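Local structure of Bis(5'-nucleosyl)-tetraphosphatase [asymmetrical] (Caenorhabditis elegans, 1KT9) at residues M1-A6 with K36-P41; H31-K36 with V85-A90. The protein cleaves diadenosine tetraphosphate asymmetrically into AMP and ATP, as a monomeric Nudix hydrolase that depends on divalent metal ions. All coordinates share one frame; numbering follows the deposited sequence.

Contact 1: residues M1-A6 with K36-P41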
loop_
_atom_site.group_PDB
_atom_site.type_symbol
_atom_site.label_atom_id
_atom_site.label_comp_id
_atom_site.label_asym_id
_atom_site.label_seq_id
_atom_site.Cartn_x
_atom_site.Cartn_y
_atom_site.Cartn_z
ATOM N N MET A 1 -14.385 -14.970 -12.680
ATOM C CA MET A 1 -13.000 -14.695 -12.234
ATOM C C MET A 1 -12.905 -13.348 -11.545
ATOM O O MET A 1 -13.322 -12.307 -12.074
ATOM C CB MET A 1 -12.025 -14.713 -13.423
ATOM N N VAL A 2 -12.447 -13.428 -10.309
ATOM C CA VAL A 2 -11.995 -12.317 -9.524
ATOM C C VAL A 2 -11.578 -11.108 -10.339
ATOM O O VAL A 2 -11.078 -11.222 -11.455
ATOM C CB VAL A 2 -10.724 -12.755 -8.763
ATOM C CG1 VAL A 2 -9.513 -12.858 -9.737
ATOM C CG2 VAL A 2 -10.430 -11.829 -7.642
ATOM N N VAL A 3 -11.758 -9.943 -9.744
ATOM C CA VAL A 3 -11.268 -8.730 -10.344
ATOM C C VAL A 3 -9.920 -8.442 -9.719
ATOM O O VAL A 3 -9.745 -8.518 -8.515
ATOM C CB VAL A 3 -12.217 -7.564 -10.114
ATOM C CG1 VAL A 3 -11.611 -6.295 -10.633
ATOM C CG2 VAL A 3 -13.534 -7.832 -10.798
ATOM N N LYS A 4 -8.959 -8.103 -10.553
ATOM C CA LYS A 4 -7.623 -7.860 -10.073
ATOM C C LYS A 4 -7.284 -6.390 -9.790
ATOM O O LYS A 4 -7.526 -5.495 -10.604
ATOM C CB LYS A 4 -6.638 -8.461 -11.068
ATOM C CG LYS A 4 -6.720 -10.022 -11.140
ATOM C CD LYS A 4 -5.648 -10.568 -12.063
ATOM C CE LYS A 4 -5.600 -12.094 -12.053
ATOM N NZ LYS A 4 -4.570 -12.547 -11.070
ATOM N N ALA A 5 -6.662 -6.183 -8.628
ATOM C CA ALA A 5 -6.134 -4.902 -8.214
ATOM C C ALA A 5 -4.719 -5.065 -7.636
ATOM O O ALA A 5 -4.297 -6.185 -7.262
ATOM C CB ALA A 5 -7.043 -4.284 -7.170
ATOM N N ALA A 6 -3.984 -3.971 -7.562
ATOM C CA ALA A 6 -2.628 -4.005 -7.027
ATOM C C ALA A 6 -2.243 -2.677 -6.405
ATOM O O ALA A 6 -2.857 -1.650 -6.679
ATOM C CB ALA A 6 -1.599 -4.392 -8.115
ATOM N N LYS A 36 -3.566 1.893 -3.829
ATOM C CA LYS A 36 -3.867 0.737 -4.706
ATOM C C LYS A 36 -5.001 1.036 -5.655
ATOM O O LYS A 36 -5.704 2.033 -5.484
ATOM C CB LYS A 36 -4.262 -0.475 -3.853
ATOM C CG LYS A 36 -5.701 -0.589 -3.579
ATOM C CD LYS A 36 -6.139 0.182 -2.444
ATOM C CE LYS A 36 -7.627 -0.199 -2.139
ATOM N NZ LYS A 36 -8.193 0.704 -1.089
ATOM N N GLY A 37 -5.206 0.152 -6.619
ATOM C CA GLY A 37 -6.328 0.254 -7.535
ATOM C C GLY A 37 -6.376 -0.868 -8.585
ATOM O O GLY A 37 -5.520 -1.738 -8.609
ATOM N N HIS A 38 -7.386 -0.813 -9.451
ATOM C CA HIS A 38 -7.666 -1.846 -10.464
ATOM C C HIS A 38 -6.570 -1.978 -11.527
ATOM O O HIS A 38 -6.018 -0.972 -12.021
ATOM C CB HIS A 38 -8.995 -1.559 -11.164
ATOM C CG HIS A 38 -10.210 -1.884 -10.345
ATOM N ND1 HIS A 38 -11.453 -2.100 -10.909
ATOM C CD2 HIS A 38 -10.379 -2.038 -9.010
ATOM C CE1 HIS A 38 -12.331 -2.379 -9.961
ATOM N NE2 HIS A 38 -11.708 -2.341 -8.800
ATOM N N VAL A 39 -6.247 -3.226 -11.877
ATOM C CA VAL A 39 -5.270 -3.481 -12.942
ATOM C C VAL A 39 -5.909 -3.205 -14.310
ATOM O O VAL A 39 -7.001 -3.724 -14.585
ATOM C CB VAL A 39 -4.820 -4.940 -12.954
ATOM C CG1 VAL A 39 -3.947 -5.232 -14.197
ATOM C CG2 VAL A 39 -4.061 -5.252 -11.710
ATOM N N ASP A 40 -5.219 -2.419 -15.156
ATOM C CA ASP A 40 -5.718 -2.097 -16.509
ATOM C C ASP A 40 -5.356 -3.143 -17.590
ATOM O O ASP A 40 -4.454 -3.946 -17.426
ATOM C CB ASP A 40 -5.173 -0.723 -16.953
ATOM C CG ASP A 40 -5.811 0.429 -16.201
ATOM O OD1 ASP A 40 -6.913 0.221 -15.643
ATOM O OD2 ASP A 40 -5.262 1.551 -16.087
ATOM N N PRO A 41 -6.052 -3.114 -18.700
ATOM C CA PRO A 41 -5.714 -3.980 -19.833
ATOM C C PRO A 41 -4.253 -3.841 -20.277
ATOM O O PRO A 41 -3.695 -2.745 -20.390
ATOM C CB PRO A 41 -6.629 -3.477 -20.938
ATOM C CG PRO A 41 -7.750 -2.816 -20.256
ATOM C CD PRO A 41 -7.251 -2.306 -18.957
HETATM O O HOH W 1 -9.001 -5.067 -13.106
#
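Val-3 lays its CG1 methyl over one face of the His-38 imidazole, a CH-pi contact with the carbon 4.2 Å from the centroid of the His-38 ring and 19° off its normal. The methyl is displaced toward the rim, so that CE1 is the ring atom it meets. It gets there because CG1 stands anti to the backbone N of Val-3 (chi1 174°), on the carbonyl side.

The backbones that carry this pair run antiparallel, strand 3-6 against strand 36-38, at the start of the Nudix box. Ala-6 and Gly-37 form the hydrogen-bonded pair: Ala-6 N donates to Gly-37 O at 2.9 Å, and Gly-37 N returns a bond to Ala-6 O at 3.0 Å. At the neighbouring non-hydrogen-bonded pair, Ala-5 and His-38, the CA atoms come within 4.1 Å of each other and the side chains diverge. Past the end of the 36-38 strand the pairing carries on, with Val-39 N bonded to Lys-4 O at 2.9 Å. That carbonyl oxygen has a second donor, a water that also donates to Val-39 O and so ties the two backbones together again. The CG2 branch of Val-39 lies beside the Lys-4 carbonyl, 3.6 Å from Lys-4 O, and has Ala-6 CB at 4.4 Å.

The flanks belong to other elements of the Nudix fold. Helix 45-57, the helix of the Nudix box, packs its Ala-48 against Val-39 and its Ala-49 against Ala-6, while Arg-51 hydrogen-bonds His-38 O. Strand 83-92 runs parallel to strand 3-14 and bonds to the backbones of Val-3 and Ala-5, so that residues 3-6 lie between strands 32-38 and 83-92.

Contact 2: residues H31-K36 with V85-A90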
loop_
_atom_site.group_PDB
_atom_site.type_symbol
_atom_site.label_atom_id
_atom_site.label_comp_id
_atom_site.label_asym_id
_atom_site.label_seq_id
_atom_site.Cartn_x
_atom_site.Cartn_y
_atom_site.Cartn_z
ATOM N N HIS A 31 -12.242 3.685 3.860
ATOM C CA HIS A 31 -11.318 3.028 4.771
ATOM C C HIS A 31 -9.872 3.556 4.490
ATOM O O HIS A 31 -9.630 4.201 3.479
ATOM C CB HIS A 31 -11.418 1.514 4.618
ATOM C CG HIS A 31 -12.749 0.952 5.035
ATOM N ND1 HIS A 31 -13.530 1.529 6.011
ATOM C CD2 HIS A 31 -13.436 -0.121 4.592
ATOM C CE1 HIS A 31 -14.646 0.831 6.154
ATOM N NE2 HIS A 31 -14.606 -0.183 5.307
ATOM N N TRP A 32 -8.954 3.354 5.421
ATOM C CA TRP A 32 -7.583 3.795 5.266
ATOM C C TRP A 32 -6.803 2.607 4.738
ATOM O O TRP A 32 -6.925 1.545 5.320
ATOM C CB TRP A 32 -7.012 4.126 6.638
ATOM C CG TRP A 32 -7.518 5.386 7.244
ATOM C CD1 TRP A 32 -8.630 5.552 7.983
ATOM C CD2 TRP A 32 -6.891 6.655 7.162
ATOM N NE1 TRP A 32 -8.760 6.866 8.373
ATOM C CE2 TRP A 32 -7.687 7.566 7.886
ATOM C CE3 TRP A 32 -5.745 7.128 6.525
ATOM C CZ2 TRP A 32 -7.374 8.914 7.987
ATOM C CZ3 TRP A 32 -5.426 8.457 6.644
ATOM C CH2 TRP A 32 -6.239 9.342 7.361
ATOM N N THR A 33 -6.037 2.777 3.661
ATOM C CA THR A 33 -5.234 1.689 3.116
ATOM C C THR A 33 -4.018 2.256 2.419
ATOM O O THR A 33 -3.964 3.446 2.137
ATOM C CB THR A 33 -6.025 0.886 2.064
ATOM O OG1 THR A 33 -6.070 1.611 0.833
ATOM C CG2 THR A 33 -7.483 0.739 2.447
ATOM N N PRO A 34 -3.042 1.416 2.120
ATOM C CA PRO A 34 -1.938 1.854 1.284
ATOM C C PRO A 34 -2.500 2.125 -0.117
ATOM O O PRO A 34 -3.644 1.731 -0.403
ATOM C CB PRO A 34 -1.013 0.661 1.242
ATOM C CG PRO A 34 -1.394 -0.163 2.436
ATOM C CD PRO A 34 -2.887 0.018 2.575
ATOM N N PRO A 35 -1.742 2.824 -0.942
ATOM C CA PRO A 35 -2.167 3.193 -2.282
ATOM C C PRO A 35 -2.437 1.956 -3.136
ATOM O O PRO A 35 -1.588 1.069 -3.096
ATOM C CB PRO A 35 -0.931 3.908 -2.881
ATOM C CG PRO A 35 0.161 3.771 -1.907
ATOM C CD PRO A 35 -0.386 3.283 -0.636
ATOM N N LYS A 36 -3.566 1.893 -3.829
ATOM C CA LYS A 36 -3.867 0.737 -4.706
ATOM C C LYS A 36 -5.001 1.036 -5.655
ATOM O O LYS A 36 -5.704 2.033 -5.484
ATOM C CB LYS A 36 -4.262 -0.475 -3.853
ATOM C CG LYS A 36 -5.701 -0.589 -3.579
ATOM C CD LYS A 36 -6.139 0.182 -2.444
ATOM C CE LYS A 36 -7.627 -0.199 -2.139
ATOM N NZ LYS A 36 -8.193 0.704 -1.089
ATOM N N VAL A 85 -6.202 -8.028 -4.127
ATOM C CA VAL A 85 -5.308 -6.897 -4.182
ATOM C C VAL A 85 -3.906 -7.393 -3.830
ATOM O O VAL A 85 -3.669 -7.891 -2.726
ATOM C CB VAL A 85 -5.711 -5.744 -3.244
ATOM C CG1 VAL A 85 -4.827 -4.591 -3.448
ATOM C CG2 VAL A 85 -7.114 -5.339 -3.454
ATOM N N LYS A 86 -3.008 -7.328 -4.807
ATOM C CA LYS A 86 -1.633 -7.785 -4.589
ATOM C C LYS A 86 -0.769 -6.589 -4.247
ATOM O O LYS A 86 -0.719 -5.607 -5.007
ATOM C CB LYS A 86 -1.095 -8.510 -5.839
ATOM C CG LYS A 86 0.368 -8.957 -5.713
ATOM C CD LYS A 86 0.757 -9.938 -6.839
ATOM C CE LYS A 86 2.074 -10.632 -6.551
ATOM N NZ LYS A 86 2.532 -11.488 -7.675
ATOM N N TYR A 87 -0.070 -6.690 -3.121
ATOM C CA TYR A 87 0.852 -5.642 -2.649
ATOM C C TYR A 87 2.312 -6.076 -2.585
ATOM O O TYR A 87 2.611 -7.187 -2.127
ATOM C CB TYR A 87 0.491 -5.190 -1.212
ATOM C CG TYR A 87 -0.816 -4.441 -1.004
ATOM C CD1 TYR A 87 -1.952 -5.059 -0.482
ATOM C CD2 TYR A 87 -0.874 -3.076 -1.224
ATOM C CE1 TYR A 87 -3.137 -4.333 -0.269
ATOM C CE2 TYR A 87 -2.013 -2.366 -1.016
ATOM C CZ TYR A 87 -3.144 -2.977 -0.538
ATOM O OH TYR A 87 -4.226 -2.130 -0.366
ATOM N N TRP A 88 3.216 -5.162 -2.977
ATOM C CA TRP A 88 4.643 -5.318 -2.688
ATOM C C TRP A 88 5.049 -4.212 -1.704
ATOM O O TRP A 88 4.467 -3.096 -1.685
ATOM C CB TRP A 88 5.495 -5.113 -3.934
ATOM C CG TRP A 88 5.571 -6.298 -4.934
ATOM C CD1 TRP A 88 6.556 -7.277 -4.999
ATOM C CD2 TRP A 88 4.671 -6.579 -5.998
ATOM N NE1 TRP A 88 6.304 -8.123 -6.054
ATOM C CE2 TRP A 88 5.150 -7.724 -6.675
ATOM C CE3 TRP A 88 3.517 -5.961 -6.490
ATOM C CZ2 TRP A 88 4.498 -8.259 -7.773
ATOM C CZ3 TRP A 88 2.870 -6.531 -7.586
ATOM C CH2 TRP A 88 3.371 -7.628 -8.214
ATOM N N LEU A 89 6.075 -4.507 -0.929
ATOM C CA LEU A 89 6.656 -3.564 0.002
ATOM C C LEU A 89 7.643 -2.695 -0.772
ATOM O O LEU A 89 8.460 -3.191 -1.620
ATOM C CB LEU A 89 7.388 -4.340 1.107
ATOM C CG LEU A 89 8.030 -3.496 2.214
ATOM C CD1 LEU A 89 7.001 -2.719 2.987
ATOM C CD2 LEU A 89 8.816 -4.387 3.126
ATOM N N ALA A 90 7.573 -1.407 -0.519
ATOM C CA ALA A 90 8.451 -0.427 -1.158
ATOM C C ALA A 90 8.930 0.705 -0.235
ATOM O O ALA A 90 8.150 1.289 0.502
ATOM C CB ALA A 90 7.772 0.145 -2.375
#
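In the central mixed sheet of the Nudix fold, strand 83-92 sends Tyr-87 across to the Pro-34/Pro-35 break in strand 32-38; strand 3-14 pairs with both, and side chains make the contact across it. The phenol ring reaches over because CG lies anti to the carbonyl carbon of Tyr-87 (chi1 -68°). Its CE2 atom meets Pro-34 CB at 3.9 Å, the two side chains crossing at about a right angle, and Pro-35 O sits near the ring plane at the edge, 4.0 Å from CE2 of Tyr-87.

The aliphatic part of Lys-36 runs obliquely past the phenol end, bringing CD to 3.7 Å from Tyr-87 OH. Its CG also touches CG1 of Val-85, 4.1 Å away. Tyr-87 OH is buried here without a hydrogen-bond partner in the model, so the hydroxyl is packed against carbon. Met-124 of helix 122-135 lies against both Pro-34 and Tyr-87, and Leu-127 adds to the packing on the tyrosine.

A bend at chi2 (-85°) turns the lysine chain back along its own segment, where the ammonium finds Thr-33. Cutting Lys-36 back to an alanine is likely to open a gap beside the Tyr-87 hydroxyl and Val-85 CG1 and to leave Thr-33 OG1 without its ammonium donor. Two bonds follow one another there: Lys-36 NZ donates to Thr-33 OG1 at 3.0 Å, and Thr-33 OG1 donates to Pro-34 O at 2.7 Å.

Contacts 1 and 2 lie on the same sheet, their centres about 12 Å apart, and share Lys-36: its backbone leads into the pairing with strand 3-14, while most of its side chain packs toward Val-85 and Tyr-87. Strand 3-14 bridges them directly. Ala-5 O is 3.0 Å from Lys-86 N, a probable hydrogen bond, and Ala-5 CB packs on Val-85 CG2 at 3.9 Å. The centre of contact 2 is about 2 Å from the centre of the chain, that of contact 1 about 14 Å. Residues 37-41 of contact 1 open the Nudix box, whereas contact 2 holds none of its residues and is packing in the interior of the chain.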